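Alpha-toxin (Clostridium novyi, PDB 2VK9) is a large clostridial toxin, present here as its catalytic domain, which belongs to the glycosyltransferase family of TcdA and TcdB and has a GT-A fold. Local coordinates at residues M305-E316 with Y328-V336; F315-L324 with V348-I357. All blocks are in the same frame, centred on the assembly; numbering follows the deposited sequence.

Contact 1. Residues M305-E316 with Y328-V336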
loop_
_atom_site.group_PDB
_atom_site.type_symbol
_atom_site.label_atom_id
_atom_site.label_comp_id
_atom_site.label_asym_id
_atom_site.label_seq_id
_atom_site.Cartn_x
_atom_site.Cartn_y
_atom_site.Cartn_z
ATOM N N MET A 305 -8.111 -5.040 29.181
ATOM C CA MET A 305 -7.308 -5.365 27.982
ATOM C C MET A 305 -7.789 -4.761 26.671
ATOM O O MET A 305 -8.992 -4.694 26.418
ATOM C CB MET A 305 -7.261 -6.884 27.781
ATOM C CG MET A 305 -6.131 -7.602 28.473
ATOM S SD MET A 305 -4.535 -7.102 27.825
ATOM C CE MET A 305 -3.702 -8.680 27.776
ATOM N N ASP A 306 -6.839 -4.336 25.840
ATOM C CA ASP A 306 -7.117 -4.010 24.443
ATOM C C ASP A 306 -6.990 -5.300 23.625
ATOM O O ASP A 306 -5.948 -5.966 23.670
ATOM C CB ASP A 306 -6.143 -2.931 23.946
ATOM C CG ASP A 306 -6.341 -2.569 22.471
ATOM O OD1 ASP A 306 -7.347 -2.989 21.850
ATOM O OD2 ASP A 306 -5.475 -1.848 21.924
ATOM N N SER A 307 -8.054 -5.648 22.893
ATOM C CA SER A 307 -8.125 -6.901 22.108
ATOM C C SER A 307 -6.841 -7.211 21.341
ATOM O O SER A 307 -6.382 -8.359 21.320
ATOM C CB SER A 307 -9.301 -6.869 21.128
ATOM O OG SER A 307 -10.524 -6.663 21.802
ATOM N N ASN A 308 -6.279 -6.181 20.710
ATOM C CA ASN A 308 -5.016 -6.293 20.001
ATOM C C ASN A 308 -3.887 -6.760 20.915
ATOM O O ASN A 308 -3.213 -7.746 20.606
ATOM C CB ASN A 308 -4.648 -4.966 19.339
ATOM C CG ASN A 308 -5.656 -4.532 18.285
ATOM O OD1 ASN A 308 -6.243 -5.354 17.583
ATOM N ND2 ASN A 308 -5.852 -3.224 18.170
ATOM N N TYR A 309 -3.702 -6.076 22.046
ATOM C CA TYR A 309 -2.629 -6.416 22.990
ATOM C C TYR A 309 -2.809 -7.795 23.614
ATOM O O TYR A 309 -1.835 -8.476 23.911
ATOM C CB TYR A 309 -2.481 -5.348 24.079
ATOM C CG TYR A 309 -2.168 -3.956 23.567
ATOM C CD1 TYR A 309 -1.432 -3.765 22.394
ATOM C CD2 TYR A 309 -2.586 -2.824 24.268
ATOM C CE1 TYR A 309 -1.145 -2.489 21.919
ATOM C CE2 TYR A 309 -2.300 -1.537 23.805
ATOM C CZ TYR A 309 -1.577 -1.385 22.631
ATOM O OH TYR A 309 -1.287 -0.129 22.162
ATOM N N TRP A 310 -4.059 -8.204 23.800
ATOM C CA TRP A 310 -4.378 -9.555 24.265
ATOM C C TRP A 310 -3.838 -10.602 23.279
ATOM O O TRP A 310 -3.143 -11.547 23.675
ATOM C CB TRP A 310 -5.899 -9.686 24.499
ATOM C CG TRP A 310 -6.415 -11.083 24.699
ATOM C CD1 TRP A 310 -7.269 -11.760 23.876
ATOM C CD2 TRP A 310 -6.117 -11.975 25.788
ATOM N NE1 TRP A 310 -7.518 -13.021 24.379
ATOM C CE2 TRP A 310 -6.820 -13.180 25.547
ATOM C CE3 TRP A 310 -5.321 -11.876 26.936
ATOM C CZ2 TRP A 310 -6.753 -14.274 26.409
ATOM C CZ3 TRP A 310 -5.254 -12.966 27.795
ATOM C CH2 TRP A 310 -5.971 -14.150 27.526
ATOM N N GLU A 311 -4.132 -10.405 21.993
ATOM C CA GLU A 311 -3.699 -11.330 20.952
ATOM C C GLU A 311 -2.193 -11.275 20.751
ATOM O O GLU A 311 -1.555 -12.310 20.531
ATOM C CB GLU A 311 -4.438 -11.067 19.649
ATOM C CG GLU A 311 -5.935 -11.325 19.750
ATOM C CD GLU A 311 -6.729 -10.752 18.583
ATOM O OE1 GLU A 311 -6.270 -9.782 17.940
ATOM O OE2 GLU A 311 -7.833 -11.273 18.317
ATOM N N ALA A 312 -1.621 -10.076 20.846
ATOM C CA ALA A 312 -0.167 -9.935 20.854
ATOM C C ALA A 312 0.438 -10.824 21.938
ATOM O O ALA A 312 1.386 -11.568 21.685
ATOM C CB ALA A 312 0.231 -8.491 21.062
ATOM N N ALA A 313 -0.147 -10.760 23.131
ATOM C CA ALA A 313 0.302 -11.534 24.293
ATOM C C ALA A 313 0.222 -13.050 24.101
ATOM O O ALA A 313 1.143 -13.770 24.491
ATOM C CB ALA A 313 -0.481 -11.115 25.518
ATOM N N ILE A 314 -0.879 -13.522 23.508
ATOM C CA ILE A 314 -1.023 -14.929 23.111
ATOM C C ILE A 314 0.220 -15.371 22.339
ATOM O O ILE A 314 0.836 -16.383 22.672
ATOM C CB ILE A 314 -2.278 -15.181 22.200
ATOM C CG1 ILE A 314 -3.581 -14.676 22.849
ATOM C CG2 ILE A 314 -2.379 -16.656 21.772
ATOM C CD1 ILE A 314 -4.153 -15.560 23.948
ATOM N N PHE A 315 0.595 -14.605 21.315
ATOM C CA PHE A 315 1.729 -14.995 20.481
ATOM C C PHE A 315 3.079 -14.973 21.192
ATOM O O PHE A 315 3.924 -15.836 20.923
ATOM C CB PHE A 315 1.816 -14.193 19.190
ATOM C CG PHE A 315 2.988 -14.576 18.354
ATOM C CD1 PHE A 315 3.052 -15.836 17.773
ATOM C CD2 PHE A 315 4.055 -13.707 18.195
ATOM C CE1 PHE A 315 4.149 -16.212 17.026
ATOM C CE2 PHE A 315 5.163 -14.081 17.448
ATOM C CZ PHE A 315 5.208 -15.333 16.862
ATOM N N GLU A 316 3.286 -13.999 22.078
ATOM C CA GLU A 316 4.495 -13.966 22.913
ATOM C C GLU A 316 4.682 -15.286 23.671
ATOM O O GLU A 316 5.810 -15.762 23.852
ATOM C CB GLU A 316 4.440 -12.810 23.908
ATOM C CG GLU A 316 4.305 -11.443 23.270
ATOM C CD GLU A 316 4.166 -10.323 24.284
ATOM O OE1 GLU A 316 3.795 -10.582 25.450
ATOM O OE2 GLU A 316 4.423 -9.165 23.906
ATOM N N TYR A 328 11.988 -11.972 21.579
ATOM C CA TYR A 328 10.596 -11.556 21.586
ATOM C C TYR A 328 10.078 -11.557 23.018
ATOM O O TYR A 328 9.450 -12.527 23.454
ATOM C CB TYR A 328 9.770 -12.469 20.680
ATOM C CG TYR A 328 8.552 -11.810 20.077
ATOM C CD1 TYR A 328 7.285 -12.034 20.609
ATOM C CD2 TYR A 328 8.663 -10.969 18.973
ATOM C CE1 TYR A 328 6.159 -11.440 20.058
ATOM C CE2 TYR A 328 7.546 -10.368 18.417
ATOM C CZ TYR A 328 6.297 -10.610 18.965
ATOM O OH TYR A 328 5.178 -10.029 18.428
ATOM N N PRO A 329 10.368 -10.469 23.765
ATOM C CA PRO A 329 9.995 -10.320 25.181
ATOM C C PRO A 329 8.481 -10.306 25.436
ATOM O O PRO A 329 7.703 -10.025 24.519
ATOM C CB PRO A 329 10.614 -8.973 25.568
ATOM C CG PRO A 329 10.825 -8.257 24.293
ATOM C CD PRO A 329 11.116 -9.295 23.275
ATOM N N TYR A 330 8.075 -10.612 26.669
ATOM C CA TYR A 330 6.663 -10.551 27.071
ATOM C C TYR A 330 6.203 -9.109 27.305
ATOM O O TYR A 330 5.735 -8.772 28.390
ATOM C CB TYR A 330 6.434 -11.364 28.343
ATOM C CG TYR A 330 6.328 -12.852 28.136
ATOM C CD1 TYR A 330 7.403 -13.688 28.406
ATOM C CD2 TYR A 330 5.139 -13.431 27.691
ATOM C CE1 TYR A 330 7.300 -15.066 28.229
ATOM C CE2 TYR A 330 5.024 -14.803 27.510
ATOM C CZ TYR A 330 6.108 -15.616 27.777
ATOM O OH TYR A 330 6.001 -16.975 27.594
ATOM N N LYS A 331 6.339 -8.263 26.288
ATOM C CA LYS A 331 5.994 -6.847 26.400
ATOM C C LYS A 331 4.494 -6.610 26.662
ATOM O O LYS A 331 4.119 -5.669 27.362
ATOM C CB LYS A 331 6.490 -6.067 25.163
ATOM C CG LYS A 331 5.856 -4.690 24.973
ATOM C CD LYS A 331 6.703 -3.747 24.133
ATOM C CE LYS A 331 5.984 -2.397 23.959
ATOM N NZ LYS A 331 6.880 -1.283 23.507
ATOM N N TYR A 332 3.638 -7.466 26.119
ATOM C CA TYR A 332 2.205 -7.255 26.253
ATOM C C TYR A 332 1.563 -8.244 27.215
ATOM O O TYR A 332 0.352 -8.207 27.432
ATOM C CB TYR A 332 1.521 -7.259 24.877
ATOM C CG TYR A 332 1.994 -6.128 23.986
ATOM C CD1 TYR A 332 2.990 -6.333 23.034
ATOM C CD2 TYR A 332 1.465 -4.846 24.115
ATOM C CE1 TYR A 332 3.434 -5.296 22.234
ATOM C CE2 TYR A 332 1.905 -3.804 23.311
ATOM C CZ TYR A 332 2.884 -4.039 22.379
ATOM O OH TYR A 332 3.319 -3.016 21.583
ATOM N N MET A 333 2.380 -9.114 27.801
ATOM C CA MET A 333 1.907 -10.020 28.843
ATOM C C MET A 333 2.197 -9.474 30.251
ATOM O O MET A 333 1.851 -10.114 31.253
ATOM C CB MET A 333 2.508 -11.411 28.665
ATOM C CG MET A 333 1.871 -12.476 29.530
ATOM S SD MET A 333 0.862 -13.663 28.628
ATOM C CE MET A 333 -0.621 -12.753 28.276
ATOM N N GLU A 334 2.838 -8.304 30.324
ATOM C CA GLU A 334 2.989 -7.585 31.595
ATOM C C GLU A 334 1.620 -7.248 32.166
ATOM O O GLU A 334 1.363 -7.503 33.340
ATOM C CB GLU A 334 3.778 -6.290 31.417
ATOM C CG GLU A 334 5.226 -6.320 31.895
ATOM C CD GLU A 334 5.965 -5.023 31.552
ATOM O OE1 GLU A 334 5.510 -3.934 31.979
ATOM O OE2 GLU A 334 6.995 -5.087 30.839
ATOM N N GLN A 335 0.753 -6.690 31.315
ATOM C CA GLN A 335 -0.614 -6.296 31.677
ATOM C C GLN A 335 -1.470 -7.435 32.220
ATOM O O GLN A 335 -2.349 -7.206 33.046
ATOM C CB GLN A 335 -1.333 -5.712 30.469
ATOM C CG GLN A 335 -0.847 -4.354 30.013
ATOM C CD GLN A 335 -1.645 -3.852 28.819
ATOM O OE1 GLN A 335 -2.835 -4.163 28.677
ATOM N NE2 GLN A 335 -0.995 -3.078 27.950
ATOM N N VAL A 336 -1.228 -8.649 31.737
ATOM C CA VAL A 336 -1.969 -9.824 32.195
ATOM C C VAL A 336 -1.488 -10.283 33.572
ATOM O O VAL A 336 -0.284 -10.412 33.791
ATOM C CB VAL A 336 -1.868 -10.982 31.173
ATOM C CG1 VAL A 336 -2.173 -12.332 31.814
ATOM C CG2 VAL A 336 -2.804 -10.733 30.017
#

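Contact 2. Residues F315-L324 with V348-I357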
loop_
_atom_site.group_PDB
_atom_site.type_symbol
_atom_site.label_atom_id
_atom_site.label_comp_id
_atom_site.label_asym_id
_atom_site.label_seq_id
_atom_site.Cartn_x
_atom_site.Cartn_y
_atom_site.Cartn_z
ATOM N N PHE A 315 0.595 -14.605 21.315
ATOM C CA PHE A 315 1.729 -14.995 20.481
ATOM C C PHE A 315 3.079 -14.973 21.192
ATOM O O PHE A 315 3.924 -15.836 20.923
ATOM C CB PHE A 315 1.816 -14.193 19.190
ATOM C CG PHE A 315 2.988 -14.576 18.354
ATOM C CD1 PHE A 315 3.052 -15.836 17.773
ATOM C CD2 PHE A 315 4.055 -13.707 18.195
ATOM C CE1 PHE A 315 4.149 -16.212 17.026
ATOM C CE2 PHE A 315 5.163 -14.081 17.448
ATOM C CZ PHE A 315 5.208 -15.333 16.862
ATOM N N GLU A 316 3.286 -13.999 22.078
ATOM C CA GLU A 316 4.495 -13.966 22.913
ATOM C C GLU A 316 4.682 -15.286 23.671
ATOM O O GLU A 316 5.810 -15.762 23.852
ATOM C CB GLU A 316 4.440 -12.810 23.908
ATOM C CG GLU A 316 4.305 -11.443 23.270
ATOM C CD GLU A 316 4.166 -10.323 24.284
ATOM O OE1 GLU A 316 3.795 -10.582 25.450
ATOM O OE2 GLU A 316 4.423 -9.165 23.906
ATOM N N ALA A 317 3.562 -15.871 24.092
ATOM C CA ALA A 317 3.555 -17.151 24.782
ATOM C C ALA A 317 3.985 -18.272 23.861
ATOM O O ALA A 317 4.819 -19.094 24.232
ATOM C CB ALA A 317 2.181 -17.438 25.343
ATOM N N ILE A 318 3.415 -18.310 22.660
ATOM C CA ILE A 318 3.819 -19.301 21.678
ATOM C C ILE A 318 5.285 -19.112 21.359
ATOM O O ILE A 318 6.062 -20.051 21.481
ATOM C CB ILE A 318 2.992 -19.226 20.382
ATOM C CG1 ILE A 318 1.517 -19.514 20.681
ATOM C CG2 ILE A 318 3.541 -20.219 19.359
ATOM C CD1 ILE A 318 0.567 -19.145 19.578
ATOM N N ALA A 319 5.660 -17.887 20.982
ATOM C CA ALA A 319 7.033 -17.589 20.569
ATOM C C ALA A 319 8.016 -18.100 21.602
ATOM O O ALA A 319 8.980 -18.784 21.257
ATOM C CB ALA A 319 7.226 -16.100 20.331
ATOM N N ASN A 320 7.734 -17.797 22.869
ATOM C CA ASN A 320 8.625 -18.141 23.982
ATOM C C ASN A 320 8.623 -19.611 24.405
ATOM O O ASN A 320 9.670 -20.260 24.377
ATOM C CB ASN A 320 8.361 -17.224 25.175
ATOM C CG ASN A 320 8.999 -15.861 25.003
ATOM O OD1 ASN A 320 10.212 -15.723 25.134
ATOM N ND2 ASN A 320 8.189 -14.847 24.700
ATOM N N GLU A 321 7.467 -20.140 24.791
ATOM C CA GLU A 321 7.393 -21.539 25.209
ATOM C C GLU A 321 7.853 -22.506 24.128
ATOM O O GLU A 321 8.567 -23.466 24.415
ATOM C CB GLU A 321 5.978 -21.904 25.678
ATOM C CG GLU A 321 5.606 -21.323 27.050
ATOM C CD GLU A 321 6.638 -21.644 28.129
ATOM O OE1 GLU A 321 6.747 -22.837 28.505
ATOM O OE2 GLU A 321 7.339 -20.704 28.589
ATOM N N LYS A 322 7.451 -22.234 22.888
ATOM C CA LYS A 322 7.782 -23.081 21.746
ATOM C C LYS A 322 9.127 -22.711 21.130
ATOM O O LYS A 322 9.544 -23.304 20.125
ATOM C CB LYS A 322 6.667 -23.027 20.704
ATOM C CG LYS A 322 5.368 -23.662 21.174
ATOM C CD LYS A 322 5.515 -25.165 21.360
ATOM C CE LYS A 322 4.206 -25.785 21.799
ATOM N NZ LYS A 322 4.211 -27.263 21.664
ATOM N N LYS A 323 9.797 -21.741 21.758
ATOM C CA LYS A 323 11.145 -21.301 21.388
ATOM C C LYS A 323 11.276 -21.020 19.887
ATOM O O LYS A 323 12.084 -21.622 19.193
ATOM C CB LYS A 323 12.209 -22.286 21.907
ATOM C CG LYS A 323 12.390 -22.261 23.445
ATOM C CD LYS A 323 13.510 -23.211 23.935
ATOM C CE LYS A 323 13.063 -24.682 23.958
ATOM N NZ LYS A 323 14.169 -25.618 24.290
ATOM N N LEU A 324 10.465 -20.086 19.410
ATOM C CA LEU A 324 10.416 -19.725 18.001
ATOM C C LEU A 324 11.278 -18.510 17.645
ATOM O O LEU A 324 11.561 -18.269 16.481
ATOM C CB LEU A 324 8.968 -19.460 17.587
ATOM C CG LEU A 324 8.021 -20.651 17.625
ATOM C CD1 LEU A 324 6.703 -20.269 17.010
ATOM C CD2 LEU A 324 8.634 -21.830 16.890
ATOM N N VAL A 348 -0.311 -23.497 25.732
ATOM C CA VAL A 348 0.704 -23.548 24.691
ATOM C C VAL A 348 1.493 -24.857 24.750
ATOM O O VAL A 348 1.620 -25.544 23.740
ATOM C CB VAL A 348 1.655 -22.325 24.771
ATOM C CG1 VAL A 348 2.849 -22.490 23.838
ATOM C CG2 VAL A 348 0.899 -21.046 24.438
ATOM N N ARG A 349 2.001 -25.217 25.927
ATOM C CA ARG A 349 2.878 -26.390 26.028
ATOM C C ARG A 349 2.166 -27.734 25.824
ATOM O O ARG A 349 2.816 -28.741 25.538
ATOM C CB ARG A 349 3.748 -26.373 27.301
ATOM C CG ARG A 349 3.004 -26.425 28.622
ATOM C CD ARG A 349 3.963 -26.671 29.802
ATOM N NE ARG A 349 3.600 -25.852 30.960
ATOM C CZ ARG A 349 4.117 -24.653 31.217
ATOM N NH1 ARG A 349 5.039 -24.133 30.417
ATOM N NH2 ARG A 349 3.720 -23.972 32.278
ATOM N N ASN A 350 0.840 -27.738 25.939
ATOM C CA ASN A 350 0.051 -28.958 25.724
ATOM C C ASN A 350 -0.544 -29.095 24.317
ATOM O O ASN A 350 -1.234 -30.072 24.021
ATOM C CB ASN A 350 -1.040 -29.083 26.794
ATOM C CG ASN A 350 -0.475 -29.436 28.162
ATOM O OD1 ASN A 350 -0.792 -28.789 29.164
ATOM N ND2 ASN A 350 0.375 -30.465 28.208
ATOM N N HIS A 351 -0.266 -28.117 23.458
ATOM C CA HIS A 351 -0.671 -28.167 22.057
ATOM C C HIS A 351 0.533 -28.296 21.136
ATOM O O HIS A 351 1.606 -27.789 21.446
ATOM C CB HIS A 351 -1.492 -26.932 21.694
ATOM C CG HIS A 351 -2.927 -27.020 22.116
ATOM N ND1 HIS A 351 -3.970 -27.031 21.211
ATOM C CD2 HIS A 351 -3.494 -27.118 23.343
ATOM C CE1 HIS A 351 -5.116 -27.123 21.864
ATOM N NE2 HIS A 351 -4.854 -27.180 23.157
ATOM N N ASP A 352 0.350 -28.990 20.015
ATOM C CA ASP A 352 1.398 -29.148 19.006
ATOM C C ASP A 352 1.716 -27.807 18.340
ATOM O O ASP A 352 0.852 -26.929 18.248
ATOM C CB ASP A 352 0.990 -30.190 17.952
ATOM C CG ASP A 352 2.168 -30.656 17.088
ATOM O OD1 ASP A 352 2.514 -29.974 16.090
ATOM O OD2 ASP A 352 2.753 -31.716 17.408
ATOM N N ILE A 353 2.958 -27.662 17.882
ATOM C CA ILE A 353 3.437 -26.426 17.257
ATOM C C ILE A 353 2.732 -26.079 15.937
ATOM O O ILE A 353 2.479 -24.910 15.652
ATOM C CB ILE A 353 4.972 -26.460 17.076
ATOM C CG1 ILE A 353 5.550 -25.045 17.082
ATOM C CG2 ILE A 353 5.386 -27.271 15.835
ATOM C CD1 ILE A 353 6.990 -25.010 17.605
ATOM N N ASN A 354 2.416 -27.106 15.149
ATOM C CA ASN A 354 1.764 -26.935 13.852
ATOM C C ASN A 354 0.258 -26.801 14.004
ATOM O O ASN A 354 -0.473 -26.559 13.045
ATOM C CB ASN A 354 2.125 -28.094 12.925
ATOM C CG ASN A 354 3.611 -28.153 12.635
ATOM O OD1 ASN A 354 4.206 -27.179 12.162
ATOM N ND2 ASN A 354 4.223 -29.298 12.921
ATOM N N ASP A 355 -0.194 -26.952 15.235
ATOM C CA ASP A 355 -1.573 -26.739 15.575
ATOM C C ASP A 355 -1.756 -25.255 15.930
ATOM O O ASP A 355 -2.855 -24.703 15.811
ATOM C CB ASP A 355 -1.919 -27.654 16.747
ATOM C CG ASP A 355 -3.411 -27.784 16.980
ATOM O OD1 ASP A 355 -4.198 -27.037 16.345
ATOM O OD2 ASP A 355 -3.798 -28.640 17.818
ATOM N N LEU A 356 -0.661 -24.612 16.332
ATOM C CA LEU A 356 -0.688 -23.228 16.805
ATOM C C LEU A 356 -0.416 -22.210 15.708
ATOM O O LEU A 356 -1.106 -21.195 15.613
ATOM C CB LEU A 356 0.333 -23.047 17.925
ATOM C CG LEU A 356 0.013 -23.712 19.262
ATOM C CD1 LEU A 356 1.292 -23.988 20.025
ATOM C CD2 LEU A 356 -0.922 -22.834 20.064
ATOM N N ILE A 357 0.606 -22.481 14.900
ATOM C CA ILE A 357 0.984 -21.611 13.792
ATOM C C ILE A 357 0.524 -22.250 12.490
ATOM O O ILE A 357 0.782 -23.426 12.244
ATOM C CB ILE A 357 2.522 -21.375 13.728
ATOM C CG1 ILE A 357 3.092 -20.911 15.077
ATOM C CG2 ILE A 357 2.880 -20.395 12.615
ATOM C CD1 ILE A 357 2.506 -19.620 15.615
#

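Contact 1. Residues M305-E316 with Y328-V336
Glu316 reaches from helix 307-321 into the bend of 328-336 and takes the backbone N-H of Tyr332. Its CG stands anti to the carbonyl carbon (chi1 -59°) and the chain runs extended beyond, carrying the carboxylate clear of the helix. OE2 receives Tyr332 N at 2.9 Å through its syn lone pair, with a weak second bond from the same nitrogen to OE1. A long acidic side chain suits this place, since the buried carboxylate can serve a loop N-H and, through OE2, also His518, which probably steadies its charge. One turn either side of Ala312, aromatic rings take over. Tyr309 and Tyr332 lie nearly parallel, planes 18° apart, but displaced, so that only neighbouring parts of the two rings face each other; CD1 of Tyr309 meets CE2 of Tyr332 at 3.5 Å. Phe315 instead turns its edge to the face of Tyr328 in an offset T-shaped pair, centroids 5.4 Å apart, while the Tyr328 hydroxyl bonds His518 N. The small Ala312 and Ala313 let the loop come close, with Ala312 CB 4.0 Å from Tyr332 CD1. The arrangement is a helix packed against its own returning connection, a loop without regular structure, within the glycosyltransferase domain.

Contact 2. Residues F315-L324 with V348-I357
Val348 presses both methyls onto helix 307-321: CG1 meets Glu321 CB at 3.7 Å and CG2 meets Ala317 CB at 3.9 Å. With CG1 anti to the backbone N (chi1 171°), the branches spread over successive turns, a fit for a short beta-branched residue. Lys322 runs past Val348 and Ile353 in the opposite direction. A bend at chi2 (-67°), followed by an extended end, lays its methylenes against Ile353 CD1 and brings NZ to His351 O at 2.7 Å, almost in line with the carbonyl bond. Lysine thus serves twice, greasy in its shaft and polar at its tip. Ile318, Leu324, Leu356 and Ile357 fill the interior side; Ile318 CD1 touches Leu356 CD2 at 4.0 Å, and Leu324 CD2 touches Ile353 CD1 at 3.7 Å. Nearer the surface, Glu321 OE1 meets Arg349 NH1 at 2.9 Å in a salt bridge, approaching the guanidinium edge with the two planes 80° apart. Asp352 N-caps the short, weakly bonded helix that follows, accepting from Asn354 N. Positive phi at Lys323 ends helix 307-321 in a Schellman motif, and the contact packs that helix end against the end of helix 338-349, the turn after it and the short helix 353-356, within the glycosyltransferase domain.

From the N terminus, the chain runs through 305-316 and then 315-324, both largely on helix 307-321, passes through the loop 328-336, forms helix 338-349 and arrives at 348-357. Contact 1 closes the shorter loop, with 11 residues between its segments, and contact 2 a longer one of 23; because their segments alternate, the two loops cross. Phe315 and Glu316 belong to both. Where the contacts touch, Asn320 ND2 probably donates to Tyr328 O at 2.9 Å, and Tyr330 packs by its hydroxyl against Ala317 and Asn320. Helix 307-321 is therefore the common support, binding the following loop along its earlier turns and helices 338-349 and 353-356 at its C-terminal end.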